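Local coordinates for protein STU0660 (Streptococcus thermophilus, PDB 3ZTH) that probably binds DNA as a large Csn2 protein of CRISPR-mediated bacterial immunity, and carries magnesium ions, at residues Tyr265-Pro279 / Val313-Phe325. Sequence-based numbering, arbitrary orientation.
Sequences YDVEFMYERVMKYYP and VDSVILNILNQLF
Val-274 is the knob to look at first: its two methyls drop into a hollow on helix 313-324 walled by Ile-317, Ile-320, Leu-321 and Leu-324. With CG1 anti to the backbone N (chi1 176°) the fork of Val-274 sends its methyls to different walls of the hollow, CG1 lying 3.7 Å from CD1 of Ile-317 and CG2 3.8 Å from CD2 of Leu-321. Ile-320 answers as a bump of its own. CG2 of Ile-320 presses on CB of Tyr-277 at 3.7 Å, close beside CA of Val-274, while its CD1 lies alongside the Tyr-277 carbonyl. Leu-324 splits its methyls between CB of Arg-273 (from CD1, 3.7 Å) and the ring of Tyr-277.

The Val-274 contact is a single knob-into-hole, made where two helices cross at 108° with axes 9.8 Å apart. Both belong to a helical cluster at one end of the chain, where helix 286-296 packs against Ile-317 and Leu-321, and Phe-345 of the second subunit covers Val-316, Ile-320 and Pro-279.

Past the end of helix 267-277, the ring of Tyr-278 takes CD1 of Ile-317 at its edge, and its OH reaches the methyls of Val-313. Pro-279 puts CD against CG1 of Val-316 at 3.8 Å. On the outer side, the extended Gln-323 runs across Tyr-277, its amide turned 62° from the ring and OE1 of Gln-323 3.5 Å from CE2 of Tyr-277. At the far end the rings of Tyr-265 and Phe-325 lie nearly parallel but slid apart, barely overlapping, with centroids 5.3 Å apart; Phe-269 covers part of one Tyr-265 face.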
loop_
_atom_site.group_PDB
_atom_site.type_symbol
_atom_site.label_atom_id
_atom_site.label_comp_id
_atom_site.label_asym_id
_atom_site.label_seq_id
_atom_site.Cartn_x
_atom_site.Cartn_y
_atom_site.Cartn_z
ATOM N N TYR A 265 -37.432 23.104 -31.882
ATOM C CA TYR A 265 -37.390 23.004 -33.340
ATOM C C TYR A 265 -36.545 24.188 -33.812
ATOM O O TYR A 265 -35.918 24.869 -32.999
ATOM C CB TYR A 265 -38.797 23.148 -33.933
ATOM C CG TYR A 265 -39.826 22.139 -33.466
ATOM C CD1 TYR A 265 -39.707 20.778 -33.777
ATOM C CD2 TYR A 265 -40.955 22.557 -32.764
ATOM C CE1 TYR A 265 -40.697 19.862 -33.408
ATOM C CE2 TYR A 265 -41.953 21.654 -32.388
ATOM C CZ TYR A 265 -41.821 20.313 -32.716
ATOM O OH TYR A 265 -42.836 19.443 -32.369
ATOM N N ASP A 266 -36.523 24.429 -35.119
ATOM C CA ASP A 266 -35.784 25.571 -35.647
ATOM C C ASP A 266 -36.563 26.803 -35.206
ATOM O O ASP A 266 -37.791 26.754 -35.082
ATOM C CB ASP A 266 -35.712 25.528 -37.174
ATOM C CG ASP A 266 -34.830 24.407 -37.686
ATOM O OD1 ASP A 266 -33.613 24.412 -37.392
ATOM O OD2 ASP A 266 -35.358 23.514 -38.384
ATOM N N VAL A 267 -35.844 27.895 -34.964
ATOM C CA VAL A 267 -36.445 29.148 -34.520
ATOM C C VAL A 267 -37.444 29.747 -35.517
ATOM O O VAL A 267 -38.543 30.148 -35.135
ATOM C CB VAL A 267 -35.348 30.194 -34.221
ATOM C CG1 VAL A 267 -35.959 31.438 -33.599
ATOM C CG2 VAL A 267 -34.302 29.582 -33.299
ATOM N N GLU A 268 -37.070 29.815 -36.789
ATOM C CA GLU A 268 -37.979 30.368 -37.785
ATOM C C GLU A 268 -39.253 29.522 -37.860
ATOM O O GLU A 268 -40.362 30.043 -37.997
ATOM C CB GLU A 268 -37.304 30.425 -39.160
ATOM C CG GLU A 268 -38.149 31.108 -40.236
ATOM C CD GLU A 268 -38.649 32.490 -39.813
ATOM O OE1 GLU A 268 -37.910 33.205 -39.089
ATOM O OE2 GLU A 268 -39.775 32.868 -40.213
ATOM N N PHE A 269 -39.091 28.211 -37.765
ATOM C CA PHE A 269 -40.234 27.320 -37.803
ATOM C C PHE A 269 -41.198 27.682 -36.666
ATOM O O PHE A 269 -42.383 27.906 -36.894
ATOM C CB PHE A 269 -39.772 25.863 -37.654
ATOM C CG PHE A 269 -40.905 24.875 -37.556
ATOM C CD1 PHE A 269 -41.518 24.379 -38.706
ATOM C CD2 PHE A 269 -41.384 24.470 -36.309
ATOM C CE1 PHE A 269 -42.595 23.493 -38.613
ATOM C CE2 PHE A 269 -42.462 23.585 -36.203
ATOM C CZ PHE A 269 -43.069 23.095 -37.359
HETATM N N MSE A 270 -40.676 27.755 -35.446
HETATM C CA MSE A 270 -41.496 28.072 -34.282
HETATM C C MSE A 270 -42.081 29.475 -34.308
HETATM O O MSE A 270 -43.203 29.701 -33.844
HETATM C CB MSE A 270 -40.685 27.880 -33.007
HETATM C CG MSE A 270 -40.201 26.459 -32.820
HETATM SE SE MSE A 270 -39.368 26.212 -31.097
HETATM C CE MSE A 270 -37.650 27.012 -31.478
ATOM N N TYR A 271 -41.328 30.421 -34.849
ATOM C CA TYR A 271 -41.821 31.785 -34.922
ATOM C C TYR A 271 -43.106 31.809 -35.738
ATOM O O TYR A 271 -44.121 32.356 -35.302
ATOM C CB TYR A 271 -40.791 32.694 -35.580
ATOM C CG TYR A 271 -41.243 34.130 -35.702
ATOM C CD1 TYR A 271 -41.205 34.988 -34.603
ATOM C CD2 TYR A 271 -41.711 34.630 -36.913
ATOM C CE1 TYR A 271 -41.620 36.307 -34.707
ATOM C CE2 TYR A 271 -42.129 35.950 -37.033
ATOM C CZ TYR A 271 -42.082 36.784 -35.923
ATOM O OH TYR A 271 -42.505 38.091 -36.033
ATOM N N GLU A 272 -43.059 31.208 -36.924
ATOM C CA GLU A 272 -44.230 31.186 -37.791
ATOM C C GLU A 272 -45.419 30.488 -37.145
ATOM O O GLU A 272 -46.536 31.003 -37.196
ATOM C CB GLU A 272 -43.871 30.552 -39.140
ATOM C CG GLU A 272 -43.182 31.548 -40.078
ATOM C CD GLU A 272 -42.447 30.889 -41.240
ATOM O OE1 GLU A 272 -42.999 29.938 -41.841
ATOM O OE2 GLU A 272 -41.317 31.332 -41.556
ATOM N N ARG A 273 -45.179 29.332 -36.529
ATOM C CA ARG A 273 -46.244 28.586 -35.859
ATOM C C ARG A 273 -46.874 29.449 -34.776
ATOM O O ARG A 273 -48.085 29.654 -34.759
ATOM C CB ARG A 273 -45.699 27.307 -35.209
ATOM C CG ARG A 273 -45.352 26.177 -36.164
ATOM C CD ARG A 273 -46.571 25.747 -36.973
ATOM N NE ARG A 273 -46.384 24.454 -37.632
ATOM C CZ ARG A 273 -46.269 23.291 -36.991
ATOM N NH1 ARG A 273 -46.318 23.242 -35.665
ATOM N NH2 ARG A 273 -46.110 22.168 -37.679
ATOM N N VAL A 274 -46.038 29.953 -33.873
ATOM C CA VAL A 274 -46.504 30.789 -32.772
ATOM C C VAL A 274 -47.262 31.995 -33.301
ATOM O O VAL A 274 -48.346 32.322 -32.817
ATOM C CB VAL A 274 -45.315 31.259 -31.896
ATOM C CG1 VAL A 274 -45.787 32.209 -30.811
ATOM C CG2 VAL A 274 -44.640 30.055 -31.270
HETATM N N MSE A 275 -46.693 32.653 -34.300
HETATM C CA MSE A 275 -47.327 33.821 -34.892
HETATM C C MSE A 275 -48.759 33.483 -35.326
HETATM O O MSE A 275 -49.679 34.273 -35.120
HETATM C CB MSE A 275 -46.484 34.306 -36.075
HETATM C CG MSE A 275 -47.042 35.495 -36.839
HETATM SE SE MSE A 275 -45.727 36.294 -38.056
HETATM C CE MSE A 275 -45.602 34.869 -39.378
ATOM N N LYS A 276 -48.950 32.300 -35.906
ATOM C CA LYS A 276 -50.279 31.886 -36.347
ATOM C C LYS A 276 -51.271 31.825 -35.180
ATOM O O LYS A 276 -52.450 32.131 -35.342
ATOM C CB LYS A 276 -50.216 30.524 -37.046
ATOM C CG LYS A 276 -51.579 30.049 -37.522
ATOM C CD LYS A 276 -51.545 28.708 -38.254
ATOM C CE LYS A 276 -52.951 28.354 -38.780
ATOM N NZ LYS A 276 -53.028 27.065 -39.541
ATOM N N TYR A 277 -50.783 31.437 -34.005
ATOM C CA TYR A 277 -51.613 31.333 -32.807
ATOM C C TYR A 277 -51.685 32.600 -31.961
ATOM O O TYR A 277 -52.531 32.705 -31.077
ATOM C CB TYR A 277 -51.106 30.204 -31.919
ATOM C CG TYR A 277 -51.541 28.826 -32.342
ATOM C CD1 TYR A 277 -50.792 28.093 -33.260
ATOM C CD2 TYR A 277 -52.692 28.242 -31.806
ATOM C CE1 TYR A 277 -51.171 26.810 -33.632
ATOM C CE2 TYR A 277 -53.079 26.957 -32.171
ATOM C CZ TYR A 277 -52.310 26.249 -33.080
ATOM O OH TYR A 277 -52.657 24.967 -33.419
ATOM N N TYR A 278 -50.803 33.560 -32.213
ATOM C CA TYR A 278 -50.809 34.786 -31.424
ATOM C C TYR A 278 -52.187 35.460 -31.431
ATOM O O TYR A 278 -52.772 35.704 -32.492
ATOM C CB TYR A 278 -49.758 35.759 -31.947
ATOM C CG TYR A 278 -49.198 36.642 -30.867
ATOM C CD1 TYR A 278 -48.328 36.127 -29.911
ATOM C CD2 TYR A 278 -49.538 37.989 -30.792
ATOM C CE1 TYR A 278 -47.803 36.926 -28.904
ATOM C CE2 TYR A 278 -49.020 38.802 -29.785
ATOM C CZ TYR A 278 -48.154 38.264 -28.847
ATOM O OH TYR A 278 -47.643 39.055 -27.847
ATOM N N PRO A 279 -52.711 35.788 -30.238
ATOM C CA PRO A 279 -54.020 36.429 -30.065
ATOM C C PRO A 279 -54.093 37.897 -30.479
ATOM O O PRO A 279 -55.094 38.573 -30.226
ATOM C CB PRO A 279 -54.287 36.249 -28.578
ATOM C CG PRO A 279 -52.918 36.415 -27.998
ATOM C CD PRO A 279 -52.055 35.581 -28.936
ATOM N N VAL A 313 -46.661 39.031 -22.124
ATOM C CA VAL A 313 -46.221 38.494 -23.409
ATOM C C VAL A 313 -45.532 37.139 -23.291
ATOM O O VAL A 313 -45.788 36.230 -24.097
ATOM C CB VAL A 313 -45.269 39.485 -24.130
ATOM C CG1 VAL A 313 -44.529 38.786 -25.262
ATOM C CG2 VAL A 313 -46.074 40.647 -24.691
ATOM N N ASP A 314 -44.656 36.997 -22.305
ATOM C CA ASP A 314 -43.967 35.733 -22.140
ATOM C C ASP A 314 -44.945 34.634 -21.735
ATOM O O ASP A 314 -44.777 33.472 -22.125
ATOM C CB ASP A 314 -42.835 35.860 -21.110
ATOM C CG ASP A 314 -41.641 36.667 -21.640
ATOM O OD1 ASP A 314 -41.534 36.867 -22.871
ATOM O OD2 ASP A 314 -40.794 37.093 -20.825
ATOM N N SER A 315 -45.974 35.000 -20.972
ATOM C CA SER A 315 -46.978 34.033 -20.518
ATOM C C SER A 315 -47.746 33.511 -21.721
ATOM O O SER A 315 -48.066 32.327 -21.802
ATOM C CB SER A 315 -47.958 34.685 -19.540
ATOM O OG SER A 315 -47.286 35.215 -18.415
ATOM N N VAL A 316 -48.040 34.406 -22.654
ATOM C CA VAL A 316 -48.757 34.030 -23.860
ATOM C C VAL A 316 -47.912 33.070 -24.695
ATOM O O VAL A 316 -48.376 31.990 -25.067
ATOM C CB VAL A 316 -49.115 35.286 -24.695
ATOM C CG1 VAL A 316 -49.708 34.888 -26.047
ATOM C CG2 VAL A 316 -50.108 36.126 -23.918
ATOM N N ILE A 317 -46.674 33.471 -24.988
ATOM C CA ILE A 317 -45.760 32.648 -25.773
ATOM C C ILE A 317 -45.605 31.277 -25.114
ATOM O O ILE A 317 -45.622 30.248 -25.785
ATOM C CB ILE A 317 -44.373 33.329 -25.884
ATOM C CG1 ILE A 317 -44.516 34.660 -26.621
ATOM C CG2 ILE A 317 -43.380 32.409 -26.588
ATOM C CD1 ILE A 317 -45.014 34.517 -28.031
ATOM N N LEU A 318 -45.461 31.274 -23.794
ATOM C CA LEU A 318 -45.327 30.032 -23.043
ATOM C C LEU A 318 -46.516 29.112 -23.318
ATOM O O LEU A 318 -46.343 27.925 -23.619
ATOM C CB LEU A 318 -45.221 30.343 -21.543
ATOM C CG LEU A 318 -45.266 29.271 -20.435
ATOM C CD1 LEU A 318 -45.059 27.885 -20.968
ATOM C CD2 LEU A 318 -44.210 29.593 -19.406
ATOM N N ASN A 319 -47.720 29.666 -23.219
ATOM C CA ASN A 319 -48.938 28.901 -23.443
ATOM C C ASN A 319 -48.998 28.343 -24.846
ATOM O O ASN A 319 -49.332 27.171 -25.050
ATOM C CB ASN A 319 -50.169 29.773 -23.188
ATOM C CG ASN A 319 -50.466 29.939 -21.710
ATOM O OD1 ASN A 319 -49.705 29.477 -20.856
ATOM N ND2 ASN A 319 -51.577 30.596 -21.399
ATOM N N ILE A 320 -48.674 29.183 -25.819
ATOM C CA ILE A 320 -48.703 28.763 -27.208
ATOM C C ILE A 320 -47.679 27.664 -27.461
ATOM O O ILE A 320 -48.002 26.635 -28.068
ATOM C CB ILE A 320 -48.466 29.969 -28.161
ATOM C CG1 ILE A 320 -49.625 30.962 -28.023
ATOM C CG2 ILE A 320 -48.378 29.499 -29.592
ATOM C CD1 ILE A 320 -49.459 32.251 -28.814
ATOM N N LEU A 321 -46.453 27.863 -26.976
ATOM C CA LEU A 321 -45.409 26.865 -27.174
ATOM C C LEU A 321 -45.821 25.530 -26.594
ATOM O O LEU A 321 -45.686 24.492 -27.254
ATOM C CB LEU A 321 -44.087 27.323 -26.558
ATOM C CG LEU A 321 -43.343 28.374 -27.389
ATOM C CD1 LEU A 321 -42.113 28.837 -26.638
ATOM C CD2 LEU A 321 -42.962 27.794 -28.750
ATOM N N ASN A 322 -46.330 25.543 -25.368
ATOM C CA ASN A 322 -46.769 24.296 -24.757
ATOM C C ASN A 322 -47.755 23.589 -25.675
ATOM O O ASN A 322 -47.644 22.390 -25.915
ATOM C CB ASN A 322 -47.414 24.559 -23.404
ATOM C CG ASN A 322 -46.489 24.243 -22.262
ATOM O OD1 ASN A 322 -46.752 24.608 -21.116
ATOM N ND2 ASN A 322 -45.392 23.550 -22.566
ATOM N N GLN A 323 -48.713 24.342 -26.197
ATOM C CA GLN A 323 -49.705 23.781 -27.097
ATOM C C GLN A 323 -49.052 23.101 -28.306
ATOM O O GLN A 323 -49.508 22.043 -28.741
ATOM C CB GLN A 323 -50.671 24.875 -27.562
ATOM C CG GLN A 323 -51.803 24.342 -28.408
ATOM C CD GLN A 323 -52.906 25.352 -28.647
ATOM O OE1 GLN A 323 -53.876 25.063 -29.354
ATOM N NE2 GLN A 323 -52.774 26.541 -28.058
ATOM N N LEU A 324 -47.985 23.698 -28.839
ATOM C CA LEU A 324 -47.283 23.129 -29.991
ATOM C C LEU A 324 -46.674 21.776 -29.668
ATOM O O LEU A 324 -46.337 21.004 -30.566
ATOM C CB LEU A 324 -46.175 24.063 -30.477
ATOM C CG LEU A 324 -46.608 25.414 -31.043
ATOM C CD1 LEU A 324 -45.418 26.025 -31.745
ATOM C CD2 LEU A 324 -47.765 25.261 -32.032
ATOM N N PHE A 325 -46.512 21.502 -28.382
ATOM C CA PHE A 325 -45.962 20.231 -27.940
ATOM C C PHE A 325 -47.097 19.390 -27.374
ATOM O O PHE A 325 -46.883 18.329 -26.804
ATOM C CB PHE A 325 -44.882 20.459 -26.882
ATOM C CG PHE A 325 -43.584 20.965 -27.447
ATOM C CD1 PHE A 325 -42.764 20.127 -28.192
ATOM C CD2 PHE A 325 -43.185 22.279 -27.247
ATOM C CE1 PHE A 325 -41.568 20.591 -28.729
ATOM C CE2 PHE A 325 -41.993 22.750 -27.779
ATOM C CZ PHE A 325 -41.182 21.906 -28.521
#